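Local coordinates for glutathione S-transferase (Sphingobium chungbukense, PDB 6M1T), which binds glutathione and probably transfers it to electrophilic compounds, as in other beta-class bacterial enzymes of detoxification, at residues C10-H15 / A193-E198; P53-D58 / P67-Y72; S96-L101 / S152-Y157; K107-L112 / T127-H132; A135-L140 / P176-Y181. All coordinates share one frame; numbering follows the deposited sequence. Where two conformers were deposited one is given.

Interaction 1. Residues C10-H15 / A193-E198. With GSH (glutathione), chain C.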
# COMPACT_ATOMS: atom_id res chain seq x y z
N CYS A 10 8.32 -3.89 -10.82
CA CYS A 10 7.91 -4.46 -9.51
C CYS A 10 7.18 -5.79 -9.73
O CYS A 10 7.07 -6.59 -8.73
CB CYS A 10 7.09 -3.46 -8.71
SG CYS A 10 5.63 -3.04 -9.67
N SER A 11 6.77 -6.11 -10.97
CA SER A 11 6.23 -7.44 -11.36
C SER A 11 7.22 -8.60 -11.15
O SER A 11 6.76 -9.79 -11.05
CB SER A 11 5.69 -7.44 -12.79
OG SER A 11 6.62 -6.88 -13.69
N LEU A 12 8.53 -8.31 -11.09
CA LEU A 12 9.53 -9.37 -10.75
C LEU A 12 9.15 -10.02 -9.41
O LEU A 12 9.42 -11.20 -9.24
CB LEU A 12 10.92 -8.75 -10.77
CG LEU A 12 12.10 -9.66 -10.44
CD1 LEU A 12 12.21 -10.84 -11.41
CD2 LEU A 12 13.36 -8.84 -10.47
N ALA A 13 8.52 -9.29 -8.48
CA ALA A 13 8.26 -9.83 -7.13
C ALA A 13 7.32 -11.03 -7.20
O ALA A 13 7.70 -12.14 -6.77
CB ALA A 13 7.78 -8.75 -6.19
N PRO A 14 6.11 -10.89 -7.78
CA PRO A 14 5.24 -12.05 -7.94
C PRO A 14 5.85 -13.11 -8.88
O PRO A 14 5.55 -14.31 -8.68
CB PRO A 14 3.89 -11.48 -8.42
CG PRO A 14 4.23 -10.11 -8.90
CD PRO A 14 5.44 -9.63 -8.11
N HIS A 15 6.66 -12.71 -9.86
CA HIS A 15 7.41 -13.69 -10.71
C HIS A 15 8.24 -14.61 -9.80
O HIS A 15 8.13 -15.86 -9.92
CB HIS A 15 8.28 -12.94 -11.74
CG HIS A 15 8.83 -13.80 -12.83
ND1 HIS A 15 9.55 -13.27 -13.89
CD2 HIS A 15 8.71 -15.12 -13.07
CE1 HIS A 15 9.93 -14.27 -14.70
NE2 HIS A 15 9.38 -15.40 -14.24
N ALA A 193 16.48 -17.99 -11.46
CA ALA A 193 15.60 -18.42 -12.59
C ALA A 193 14.72 -17.25 -13.06
O ALA A 193 14.61 -17.06 -14.28
CB ALA A 193 14.76 -19.59 -12.15
N ALA A 194 14.10 -16.48 -12.15
CA ALA A 194 13.29 -15.28 -12.54
C ALA A 194 14.19 -14.23 -13.18
O ALA A 194 13.84 -13.70 -14.23
CB ALA A 194 12.51 -14.70 -11.39
N LEU A 195 15.37 -13.98 -12.60
CA LEU A 195 16.31 -12.96 -13.14
C LEU A 195 16.66 -13.39 -14.57
O LEU A 195 16.64 -12.55 -15.47
CB LEU A 195 17.57 -12.88 -12.25
CG LEU A 195 17.71 -11.80 -11.19
CD1 LEU A 195 16.42 -11.07 -10.82
CD2 LEU A 195 18.35 -12.38 -9.94
N LYS A 196 16.93 -14.68 -14.81
CA LYS A 196 17.33 -15.20 -16.13
C LYS A 196 16.13 -15.12 -17.08
O LYS A 196 16.32 -14.59 -18.20
CB LYS A 196 17.91 -16.62 -16.02
CG LYS A 196 18.56 -17.14 -17.31
CD LYS A 196 19.47 -18.34 -17.13
CE LYS A 196 20.11 -18.82 -18.43
NZ LYS A 196 20.48 -20.27 -18.36
N ALA A 197 14.94 -15.59 -16.69
CA ALA A 197 13.74 -15.56 -17.56
C ALA A 197 13.39 -14.12 -18.01
O ALA A 197 12.80 -13.99 -19.10
CB ALA A 197 12.55 -16.21 -16.86
N GLU A 198 13.70 -13.10 -17.21
CA GLU A 198 13.36 -11.69 -17.53
C GLU A 198 14.53 -11.01 -18.28
O GLU A 198 14.29 -9.90 -18.85
CB GLU A 198 13.02 -10.89 -16.28
CG GLU A 198 11.68 -11.30 -15.68
CD GLU A 198 11.06 -10.28 -14.73
OE1 GLU A 198 11.60 -9.16 -14.63
OE2 GLU A 198 10.03 -10.62 -14.09
N1 GSH C . 0.45 0.10 -6.65
CA1 GSH C . 0.80 -0.83 -7.74
C1 GSH C . 1.22 -2.19 -7.17
O11 GSH C . 1.65 -2.18 -6.01
O12 GSH C . 1.09 -3.21 -7.93
CB1 GSH C . 1.94 -0.19 -8.54
CG1 GSH C . 2.20 -0.83 -9.88
CD1 GSH C . 3.20 0.01 -10.67
OE1 GSH C . 3.40 1.21 -10.44
N2 GSH C . 3.81 -0.61 -11.67
CA2 GSH C . 4.73 -0.01 -12.60
C2 GSH C . 4.08 0.26 -13.95
O2 GSH C . 3.42 -0.63 -14.50
CB2 GSH C . 5.99 -0.86 -12.78
SG2 GSH C . 7.10 -0.85 -11.34
N3 GSH C . 4.20 1.48 -14.43
CA3 GSH C . 3.67 1.87 -15.71
C3 GSH C . 2.76 3.10 -15.62
O31 GSH C . 2.41 3.49 -14.48
O32 GSH C . 2.40 3.63 -16.69
O HOH W 1 8.76 -8.42 -14.09
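His15 and Glu198 carry the polar core of this contact between helix 12-21 and the C-terminal helix 189-198. His15 ND1 donates to Glu198 OE2 at 2.7 Å, and the bond is nearly straight at 173°. OE2 lies in the plane of the imidazole, and it is met on its anti side. Ring and carboxylate are nearly coplanar. Ala194 CB sits over the centre of one ring face, 4.0 Å from the centroid, as a CH-pi contact. The ring swings toward helix 189-198 because CG is anti to the backbone N (chi1 -167°). Leu12 packs on the inner side. Its CD1 rests 3.9 Å from Ala194 CB and also touches the carboxylate, while CD2 meets Leu195 CD1 at 3.8 Å. The outer side is looser. There Ala197, exposed on its helix, brings its CB to the ring edge, 3.9 Å from His15 CE1. A leucine in place of His15 would probably leave Glu198 OE2 without its ring donor and the carboxylate freer to turn. Water 1 accepts from Ser11 OG and donates to Glu198 OE2. Glu198 OE1 accepts from the backbone N of Gly8. Cys10, of the glutathione site, has SG 3.1 Å from SG2 of the bound glutathione. The buried carboxylate is thus gripped by several donors, which is likely to favour its charged form and ties the C-terminal helix to the loop that carries Cys10.

Interaction 2. Residues P53-D58 / P67-Y72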
# COMPACT_ATOMS: atom_id res chain seq x y z
N PRO A 53 2.38 -5.40 -11.69
CA PRO A 53 1.85 -6.68 -12.18
C PRO A 53 0.32 -6.74 -12.27
O PRO A 53 -0.34 -6.01 -11.55
CB PRO A 53 2.26 -7.70 -11.10
CG PRO A 53 2.33 -6.84 -9.83
CD PRO A 53 2.79 -5.47 -10.27
N ALA A 54 -0.17 -7.70 -13.03
CA ALA A 54 -1.57 -8.17 -12.96
C ALA A 54 -1.51 -9.70 -13.01
O ALA A 54 -0.63 -10.24 -13.71
CB ALA A 54 -2.39 -7.61 -14.07
N LEU A 55 -2.35 -10.35 -12.22
CA LEU A 55 -2.41 -11.82 -12.14
C LEU A 55 -3.79 -12.31 -12.54
O LEU A 55 -4.73 -11.96 -11.82
CB LEU A 55 -2.09 -12.26 -10.72
CG LEU A 55 -2.11 -13.78 -10.57
CD1 LEU A 55 -0.92 -14.40 -11.31
CD2 LEU A 55 -2.03 -14.16 -9.11
N THR A 56 -3.90 -13.01 -13.66
CA THR A 56 -5.16 -13.62 -14.14
C THR A 56 -5.22 -15.04 -13.60
O THR A 56 -4.31 -15.84 -13.89
CB THR A 56 -5.33 -13.58 -15.65
OG1 THR A 56 -5.19 -12.23 -16.06
CG2 THR A 56 -6.69 -14.09 -16.11
N LEU A 57 -6.24 -15.31 -12.81
CA LEU A 57 -6.46 -16.62 -12.18
C LEU A 57 -7.03 -17.57 -13.24
O LEU A 57 -7.50 -17.09 -14.28
CB LEU A 57 -7.40 -16.45 -10.99
CG LEU A 57 -6.97 -15.40 -9.97
CD1 LEU A 57 -8.01 -15.27 -8.86
CD2 LEU A 57 -5.58 -15.71 -9.42
N ASP A 58 -7.02 -18.87 -12.97
CA ASP A 58 -7.62 -19.90 -13.86
C ASP A 58 -9.09 -19.60 -14.16
O ASP A 58 -9.53 -19.94 -15.26
CB ASP A 58 -7.38 -21.30 -13.28
CG ASP A 58 -5.90 -21.63 -13.23
OD1 ASP A 58 -5.15 -21.05 -14.05
OD2 ASP A 58 -5.49 -22.45 -12.38
N PRO A 67 0.72 -6.13 -3.12
CA PRO A 67 0.36 -6.67 -1.81
C PRO A 67 -0.72 -7.77 -1.86
O PRO A 67 -0.57 -8.83 -1.16
CB PRO A 67 -0.09 -5.41 -1.06
CG PRO A 67 0.72 -4.31 -1.65
CD PRO A 67 0.75 -4.64 -3.14
N ALA A 68 -1.77 -7.59 -2.67
CA ALA A 68 -2.84 -8.59 -2.84
C ALA A 68 -2.32 -9.81 -3.63
O ALA A 68 -2.61 -10.94 -3.24
CB ALA A 68 -4.02 -7.96 -3.52
N ILE A 69 -1.58 -9.58 -4.71
CA ILE A 69 -1.07 -10.65 -5.60
C ILE A 69 -0.13 -11.53 -4.81
O ILE A 69 -0.28 -12.73 -4.89
CB ILE A 69 -0.41 -10.05 -6.86
CG1 ILE A 69 -1.50 -9.41 -7.73
CG2 ILE A 69 0.37 -11.12 -7.62
CD1 ILE A 69 -1.01 -8.55 -8.87
N LEU A 70 0.79 -10.92 -4.09
CA LEU A 70 1.84 -11.63 -3.35
C LEU A 70 1.20 -12.49 -2.25
O LEU A 70 1.57 -13.68 -2.13
CB LEU A 70 2.83 -10.61 -2.80
CG LEU A 70 3.81 -10.02 -3.85
CD1 LEU A 70 4.57 -8.87 -3.23
CD2 LEU A 70 4.75 -11.09 -4.38
N LEU A 71 0.26 -11.93 -1.51
CA LEU A 71 -0.47 -12.74 -0.48
C LEU A 71 -1.22 -13.91 -1.13
O LEU A 71 -1.14 -15.02 -0.57
CB LEU A 71 -1.46 -11.87 0.30
CG LEU A 71 -1.17 -11.54 1.76
CD1 LEU A 71 -0.14 -12.43 2.44
CD2 LEU A 71 -0.78 -10.08 1.88
N TYR A 72 -1.96 -13.66 -2.22
CA TYR A 72 -2.67 -14.70 -2.98
C TYR A 72 -1.70 -15.84 -3.28
O TYR A 72 -2.02 -17.06 -3.07
CB TYR A 72 -3.30 -14.14 -4.27
CG TYR A 72 -4.01 -15.21 -5.03
CD1 TYR A 72 -5.31 -15.59 -4.70
CD2 TYR A 72 -3.35 -15.94 -6.01
CE1 TYR A 72 -5.94 -16.63 -5.36
CE2 TYR A 72 -3.96 -16.99 -6.66
CZ TYR A 72 -5.27 -17.31 -6.36
OH TYR A 72 -5.85 -18.35 -7.02
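Ile69 of helix 66-75 reaches Pro53, just ahead of strand 54-56, with its CD1 methyl, which lies 3.9 Å from Pro53 CG and close to the Pro53 carbonyl. Its CG1 branch stands anti to the carbonyl carbon (chi1 -69°), and the extended chi2 carries CD1 to Pro53. The other branch, CG2, packs 4.1 Å from Leu55 CB. One isoleucine thus covers Pro53 and the strand residue Leu55. Leu55 has CG anti to the backbone N (chi1 -179°), which brings CD2 to Tyr72 CD2 at 3.8 Å. The two side chains cross at about a right angle. Leu57 and Tyr72 extend toward each other, with Leu57 CD2 3.4 Å from Tyr72 CE2. Both leucine methyls approach the ring obliquely. Beyond the ring lies the second subunit, where Tyr92 of that subunit meets Tyr72 edge-to-face. A cis peptide precedes Pro53, whose other neighbours include Cys10; in thioredoxin-like folds, a cis-proline at this place borders the active site. Pro53 and Pro67 both line the glutathione pocket. The contact is a strand-to-helix layer of the thioredoxin-like domain. Its side-chain packing is almost wholly apolar, so the helix is seated against the sheet by shape and burial.

Interaction 3. Residues S96-L101 / S152-Y157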
# COMPACT_ATOMS: atom_id res chain seq x y z
N SER A 96 1.55 -5.02 6.75
CA SER A 96 2.17 -3.72 7.12
C SER A 96 3.41 -3.51 6.26
O SER A 96 3.55 -2.44 5.59
CB SER A 96 2.51 -3.67 8.61
OG SER A 96 3.09 -2.43 8.96
N ARG A 97 4.30 -4.51 6.24
CA ARG A 97 5.54 -4.37 5.45
C ARG A 97 5.17 -4.24 3.96
O ARG A 97 5.83 -3.45 3.28
CB ARG A 97 6.54 -5.49 5.78
CG ARG A 97 7.28 -5.36 7.11
CD ARG A 97 7.87 -3.99 7.47
NE ARG A 97 6.84 -3.10 8.01
CZ ARG A 97 6.88 -1.76 8.07
NH1 ARG A 97 5.83 -1.13 8.55
NH2 ARG A 97 7.92 -1.04 7.69
N LEU A 98 4.21 -5.01 3.45
CA LEU A 98 3.86 -4.92 2.00
C LEU A 98 3.29 -3.53 1.70
O LEU A 98 3.63 -2.99 0.60
CB LEU A 98 2.90 -6.04 1.60
CG LEU A 98 3.44 -7.48 1.79
CD1 LEU A 98 2.35 -8.46 1.45
CD2 LEU A 98 4.71 -7.71 0.95
N SER A 99 2.47 -2.97 2.60
CA SER A 99 1.85 -1.62 2.42
C SER A 99 2.95 -0.56 2.46
O SER A 99 2.95 0.36 1.62
CB SER A 99 0.66 -1.31 3.38
OG SER A 99 0.64 0.11 3.20
N PHE A 100 3.95 -0.70 3.35
CA PHE A 100 5.06 0.26 3.40
C PHE A 100 5.87 0.21 2.09
O PHE A 100 6.26 1.28 1.54
CB PHE A 100 5.99 -0.03 4.58
CG PHE A 100 7.23 0.78 4.53
CD1 PHE A 100 7.27 2.07 5.03
CD2 PHE A 100 8.39 0.24 4.00
CE1 PHE A 100 8.44 2.82 4.99
CE2 PHE A 100 9.55 0.99 3.94
CZ PHE A 100 9.59 2.27 4.45
N LEU A 101 6.16 -0.99 1.59
CA LEU A 101 6.97 -1.12 0.36
C LEU A 101 6.22 -0.49 -0.85
O LEU A 101 6.86 0.23 -1.59
CB LEU A 101 7.27 -2.59 0.14
CG LEU A 101 8.24 -3.19 1.16
CD1 LEU A 101 8.40 -4.69 0.93
CD2 LEU A 101 9.56 -2.51 1.08
N SER A 152 9.90 -14.59 3.18
CA SER A 152 8.50 -14.20 2.91
C SER A 152 8.37 -13.37 1.62
O SER A 152 9.36 -12.82 1.13
CB SER A 152 7.92 -13.45 4.06
OG SER A 152 8.27 -12.09 3.99
N VAL A 153 7.14 -13.21 1.16
CA VAL A 153 6.87 -12.31 -0.00
C VAL A 153 7.35 -10.89 0.31
O VAL A 153 7.67 -10.16 -0.64
CB VAL A 153 5.40 -12.36 -0.42
CG1 VAL A 153 5.12 -13.68 -1.12
CG2 VAL A 153 4.43 -12.13 0.75
N ALA A 154 7.48 -10.50 1.57
CA ALA A 154 7.96 -9.14 1.92
C ALA A 154 9.44 -9.06 1.58
O ALA A 154 9.86 -8.01 1.09
CB ALA A 154 7.68 -8.80 3.36
N ASP A 155 10.22 -10.11 1.84
CA ASP A 155 11.66 -10.13 1.43
C ASP A 155 11.72 -10.09 -0.11
O ASP A 155 12.58 -9.44 -0.68
CB ASP A 155 12.38 -11.39 1.93
CG ASP A 155 12.41 -11.54 3.45
OD1 ASP A 155 13.00 -10.68 4.10
OD2 ASP A 155 11.80 -12.46 3.97
N ILE A 156 10.88 -10.86 -0.77
CA ILE A 156 10.90 -10.90 -2.26
C ILE A 156 10.66 -9.48 -2.79
O ILE A 156 11.36 -9.00 -3.65
CB ILE A 156 9.89 -11.90 -2.82
CG1 ILE A 156 10.22 -13.35 -2.44
CG2 ILE A 156 9.85 -11.68 -4.34
CD1 ILE A 156 9.11 -14.34 -2.83
N TYR A 157 9.65 -8.81 -2.27
CA TYR A 157 9.24 -7.46 -2.73
C TYR A 157 10.34 -6.43 -2.46
O TYR A 157 10.74 -5.70 -3.38
CB TYR A 157 7.95 -7.14 -2.01
CG TYR A 157 7.12 -6.02 -2.56
CD1 TYR A 157 7.19 -5.60 -3.88
CD2 TYR A 157 6.14 -5.48 -1.74
CE1 TYR A 157 6.35 -4.58 -4.34
CE2 TYR A 157 5.28 -4.50 -2.20
CZ TYR A 157 5.38 -4.06 -3.50
OH TYR A 157 4.54 -3.04 -3.89
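Leu101 and Tyr157 lie alongside each other, pointing opposite ways, where helix 89-108 runs beside helix 153-162. Leu101 CD1 lies 3.6 Å from Tyr157 CD2, obliquely to the ring, and also meets the Ala154 carbonyl oxygen. The carbonyl of Leu98 comes at the ring edge, its O 3.6 Å from Tyr157 CE2. Leu98 CD2 closes the other end of the patch, 3.7 Å from Ala154 CA and 3.8 Å from Tyr157 CD2. Ala154 adds a small CB, and the two backbones come closest here, with Leu98 CA and Ala154 CA 5.9 Å apart. The segment axes run 16° from parallel. Tyr157 CG is anti to the backbone N (chi1 -163°), which directs the ring toward helix 89-108 and the glutathione pocket that it helps to line. A second shell fixes the start of helix 153-162. Ser152 OG accepts from Ala154 N at 3.0 Å, and Asp155 OD2 accepts from Ser152 N at 3.0 Å, which makes a capping box. Asp155 OD1 is held by Tyr146 N and Tyr181 OH. Farther out, Ser96 OG bonds to Thr64 O of the second subunit. Apolar packing joins the helices, and the capping box satisfies polar groups at the helix start.

Interaction 4. Residues K107-L112 / T127-H132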
# COMPACT_ATOMS: atom_id res chain seq x y z
N LYS A 107 7.13 4.48 -4.17
CA LYS A 107 6.66 5.79 -4.67
C LYS A 107 7.81 6.81 -4.51
O LYS A 107 7.91 7.68 -5.40
CB LYS A 107 5.33 6.20 -4.02
CG LYS A 107 4.13 5.28 -4.35
CD LYS A 107 4.06 4.83 -5.80
CE LYS A 107 2.69 4.49 -6.33
NZ LYS A 107 2.13 5.61 -7.14
N ALA A 108 8.73 6.64 -3.54
CA ALA A 108 9.97 7.46 -3.43
C ALA A 108 10.74 7.50 -4.77
O ALA A 108 11.31 8.55 -5.07
CB ALA A 108 10.87 6.96 -2.32
N PHE A 109 10.76 6.41 -5.53
CA PHE A 109 11.59 6.23 -6.75
C PHE A 109 10.99 6.94 -7.98
O PHE A 109 11.71 7.15 -9.00
CB PHE A 109 11.74 4.76 -7.11
CG PHE A 109 12.70 3.99 -6.26
CD1 PHE A 109 14.06 3.95 -6.58
CD2 PHE A 109 12.26 3.28 -5.16
CE1 PHE A 109 14.92 3.23 -5.77
CE2 PHE A 109 13.13 2.57 -4.36
CZ PHE A 109 14.48 2.55 -4.67
N VAL A 110 9.70 7.28 -7.94
CA VAL A 110 8.96 7.59 -9.20
C VAL A 110 9.58 8.78 -9.94
O VAL A 110 9.80 8.66 -11.14
CB VAL A 110 7.45 7.72 -8.93
CG1 VAL A 110 6.71 8.33 -10.11
CG2 VAL A 110 6.89 6.36 -8.56
N PRO A 111 9.91 9.94 -9.30
CA PRO A 111 10.60 11.03 -9.99
C PRO A 111 11.96 10.63 -10.59
O PRO A 111 12.30 11.10 -11.67
CB PRO A 111 10.86 12.08 -8.90
CG PRO A 111 9.84 11.75 -7.81
CD PRO A 111 9.66 10.25 -7.89
N LEU A 112 12.70 9.75 -9.91
CA LEU A 112 14.02 9.27 -10.40
C LEU A 112 13.85 8.47 -11.69
O LEU A 112 14.84 8.43 -12.45
CB LEU A 112 14.71 8.41 -9.34
CG LEU A 112 15.15 9.10 -8.07
CD1 LEU A 112 15.75 8.09 -7.11
CD2 LEU A 112 16.15 10.20 -8.35
N THR A 127 17.14 11.84 -2.19
CA THR A 127 17.25 12.02 -0.72
C THR A 127 16.28 11.09 0.02
O THR A 127 16.69 10.48 1.03
CB THR A 127 16.93 13.47 -0.30
OG1 THR A 127 18.01 14.26 -0.78
CG2 THR A 127 16.78 13.65 1.20
N ALA A 128 15.03 11.05 -0.42
CA ALA A 128 13.96 10.23 0.18
C ALA A 128 14.36 8.75 0.09
O ALA A 128 14.19 8.05 1.06
CB ALA A 128 12.64 10.49 -0.50
N VAL A 129 14.85 8.32 -1.06
CA VAL A 129 15.27 6.90 -1.28
C VAL A 129 16.44 6.57 -0.35
O VAL A 129 16.37 5.52 0.35
CB VAL A 129 15.62 6.64 -2.74
CG1 VAL A 129 16.35 5.31 -2.87
CG2 VAL A 129 14.36 6.70 -3.62
N LYS A 130 17.46 7.43 -0.28
CA LYS A 130 18.67 7.20 0.56
C LYS A 130 18.26 7.14 2.04
O LYS A 130 18.80 6.28 2.77
CB LYS A 130 19.75 8.23 0.22
CG LYS A 130 20.32 8.03 -1.18
CD LYS A 130 21.67 8.68 -1.44
CE LYS A 130 21.55 10.11 -1.90
NZ LYS A 130 22.88 10.71 -2.15
N ASN A 131 17.27 7.94 2.45
CA ASN A 131 16.69 7.89 3.82
C ASN A 131 16.04 6.53 4.11
O ASN A 131 16.24 5.94 5.24
CB ASN A 131 15.62 8.98 4.01
CG ASN A 131 16.19 10.34 4.38
OD1 ASN A 131 15.43 11.28 4.59
ND2 ASN A 131 17.51 10.45 4.45
N HIS A 132 15.21 6.05 3.20
CA HIS A 132 14.55 4.74 3.29
C HIS A 132 15.62 3.65 3.41
O HIS A 132 15.41 2.70 4.18
CB HIS A 132 13.63 4.53 2.07
CG HIS A 132 12.29 5.17 2.24
ND1 HIS A 132 11.49 4.91 3.33
CD2 HIS A 132 11.58 6.00 1.44
CE1 HIS A 132 10.34 5.56 3.22
NE2 HIS A 132 10.36 6.24 2.09
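Phe109 turns one face to Val129, whose CG2 methyl stands over the centre of the ring, 4.0 Å from the centroid and 7° off its normal. This CH-pi contact belongs to the helical C-terminal domain of the glutathione S-transferase fold. It joins the end of helix 89-108, and the turn after it, to helix 119-139. The second methyl of Val129, CG1, reaches the rim of the ring at Phe109 CZ, 3.8 Å away. The Val129 methyls can split this way because CG1 is anti to the backbone N (chi1 166°), while CG2 is anti to the carbonyl carbon. CG2 is shared further. Ala108 CB touches it at 3.7 Å, and Leu112 CD1 comes from the far end of the turn. Phe109 has other aromatic company, since Phe105 and Trp164 meet it edge-to-face. An alanine in place of Phe109 is likely to leave Val129 without the ring against it and open a gap beside Trp164. Outside this patch Lys107 turns to the second subunit, where it makes a salt bridge with Glu104 of that subunit. The contact is only partly buried and mainly apolar. At the side toward His132, Ala108 CB lies near the plane of the His132 ring, 3.9 Å from His132 CD2.

Interaction 5. Residues A135-L140 / P176-Y181. With CYS (cysteine), chain D.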
# COMPACT_ATOMS: atom_id res chain seq x y z
N ALA A 135 17.31 3.45 6.92
CA ALA A 135 16.44 2.82 7.94
C ALA A 135 16.30 1.32 7.67
O ALA A 135 16.24 0.53 8.64
CB ALA A 135 15.08 3.47 7.98
N LEU A 136 16.15 0.94 6.41
CA LEU A 136 16.08 -0.49 6.03
C LEU A 136 17.42 -1.15 6.40
O LEU A 136 17.35 -2.29 6.94
CB LEU A 136 15.76 -0.61 4.54
CG LEU A 136 14.30 -0.28 4.21
CD1 LEU A 136 14.15 0.00 2.72
CD2 LEU A 136 13.36 -1.37 4.70
N ASP A 137 18.55 -0.50 6.11
CA ASP A 137 19.90 -1.01 6.46
C ASP A 137 19.99 -1.35 7.97
O ASP A 137 20.42 -2.48 8.27
CB ASP A 137 21.01 -0.06 6.01
CG ASP A 137 22.36 -0.76 6.05
OD1 ASP A 137 22.55 -1.69 5.24
OD2 ASP A 137 23.17 -0.40 6.91
N LYS A 138 19.59 -0.46 8.88
CA LYS A 138 19.66 -0.70 10.35
C LYS A 138 18.61 -1.73 10.77
O LYS A 138 18.86 -2.53 11.72
CB LYS A 138 19.46 0.60 11.15
CG LYS A 138 19.92 0.51 12.60
N GLU A 139 17.43 -1.71 10.14
CA GLU A 139 16.38 -2.70 10.50
C GLU A 139 16.92 -4.12 10.28
O GLU A 139 16.58 -5.00 11.09
CB GLU A 139 15.09 -2.50 9.69
CG GLU A 139 13.88 -3.14 10.34
CD GLU A 139 12.62 -2.98 9.50
OE1 GLU A 139 12.53 -1.94 8.80
OE2 GLU A 139 11.76 -3.88 9.54
N LEU A 140 17.65 -4.32 9.17
CA LEU A 140 18.10 -5.66 8.70
C LEU A 140 19.51 -5.97 9.22
O LEU A 140 20.02 -7.06 8.92
CB LEU A 140 18.02 -5.74 7.16
CG LEU A 140 16.59 -5.93 6.63
CD1 LEU A 140 16.50 -5.66 5.14
CD2 LEU A 140 16.08 -7.33 6.95
N PRO A 176 25.57 -1.88 3.80
CA PRO A 176 26.17 -3.20 3.62
C PRO A 176 25.27 -4.31 4.18
O PRO A 176 25.43 -5.40 3.74
CB PRO A 176 27.50 -3.07 4.42
CG PRO A 176 27.15 -2.12 5.54
CD PRO A 176 26.22 -1.11 4.88
N ASN A 177 24.36 -4.02 5.10
CA ASN A 177 23.37 -5.01 5.59
C ASN A 177 22.38 -5.30 4.44
O ASN A 177 22.02 -6.47 4.28
CB ASN A 177 22.67 -4.57 6.88
CG ASN A 177 23.68 -4.11 7.92
OD1 ASN A 177 24.80 -4.63 7.95
ND2 ASN A 177 23.30 -3.14 8.75
N LEU A 178 22.03 -4.29 3.65
CA LEU A 178 21.15 -4.49 2.45
C LEU A 178 21.91 -5.33 1.42
O LEU A 178 21.34 -6.34 1.04
CB LEU A 178 20.72 -3.13 1.89
CG LEU A 178 19.86 -2.29 2.83
CD1 LEU A 178 19.33 -1.08 2.12
CD2 LEU A 178 18.70 -3.08 3.42
N GLY A 179 23.18 -4.98 1.12
CA GLY A 179 24.12 -5.77 0.29
C GLY A 179 24.10 -7.25 0.63
O GLY A 179 23.85 -8.08 -0.27
N ALA A 180 24.35 -7.61 1.88
CA ALA A 180 24.41 -9.03 2.32
C ALA A 180 23.04 -9.70 2.14
O ALA A 180 22.97 -10.89 1.78
CB ALA A 180 24.86 -9.08 3.76
N TYR A 181 21.99 -8.97 2.51
CA TYR A 181 20.58 -9.41 2.42
C TYR A 181 20.31 -9.80 0.97
O TYR A 181 19.77 -10.89 0.77
CB TYR A 181 19.67 -8.30 2.97
CG TYR A 181 18.19 -8.48 2.84
CD1 TYR A 181 17.50 -9.27 3.75
CD2 TYR A 181 17.47 -7.83 1.84
CE1 TYR A 181 16.14 -9.42 3.67
CE2 TYR A 181 16.09 -7.94 1.77
CZ TYR A 181 15.43 -8.75 2.68
OH TYR A 181 14.09 -8.88 2.65
N CYS D . 23.06 -4.87 -5.76
CA CYS D . 22.82 -5.03 -4.29
C CYS D . 23.43 -6.35 -3.80
O CYS D . 23.27 -7.37 -4.52
CB CYS D . 21.33 -4.93 -3.98
SG CYS D . 20.90 -5.02 -2.22
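Asp137 OD1 is gripped by two backbone amides at the first turn of helix 176-186. Leu178 N donates to it at 3.1 Å with an angle of 150° and meets the oxygen nearly along the C-O bond. Asn177 N lies 3.0 Å from the same OD1, but that bond is weak. The carboxylate reaches this helix start because CG is anti to the Asp137 backbone N. Its negative charge would probably be steadied by the positive end of the helix dipole. Asn177 answers with its side chain. ND2 donates to the Asp137 carbonyl O at 3.0 Å and 164°, from above the carbonyl plane, while that oxygen lies in the plane of the amide. The Asp137 carboxylate and the Asn177 amide planes are nearly parallel, and the two side chains cross at about a right angle. The Pro176 ring closes the outer edge, its CD against both carboxylate oxygens. The apolar half is deeper. Leu178 CD2 packs 3.8 Å from Leu140 CD1 and also meets Leu136. Leu140 CD1 then stands squarely over the centre of the Tyr181 ring, 3.8 Å from the centroid. The Tyr181 hydroxyl is bonded to Asp155. On another side of Leu178 a bound cysteine sits, its SG 3.5 Å from Leu178 O; Leu178 and Gly179 help to line that pocket. The segment axes cross at 67°. This is helix packing in the all-helical C-terminal domain of the glutathione S-transferase fold, with an aspartate of one helix holding the N-terminal amides of another.

How the interactions relate
Interactions 1, 2 and 3 are buried; interactions 4 and 5 are only partly so and lie farther from the chain's centre. Interaction 2 is apolar packing inside the thioredoxin-like domain, while interaction 1 ties that domain to the C-terminal helix through a histidine-carboxylate hydrogen bond. The two meet where Pro14 packs on Ile69, and both border glutathione. Interaction 3 adds Tyr157 to that pocket, and its Leu98 meets Leu71 of segment 67-72. Helix 89-108 serves interactions 3 and 4, helix 119-139 serves 4 and 5. Asp155 and Tyr181 probably hydrogen-bond between 3 and 5. Only interactions 1 and 5 have hydrogen bonds across their segments.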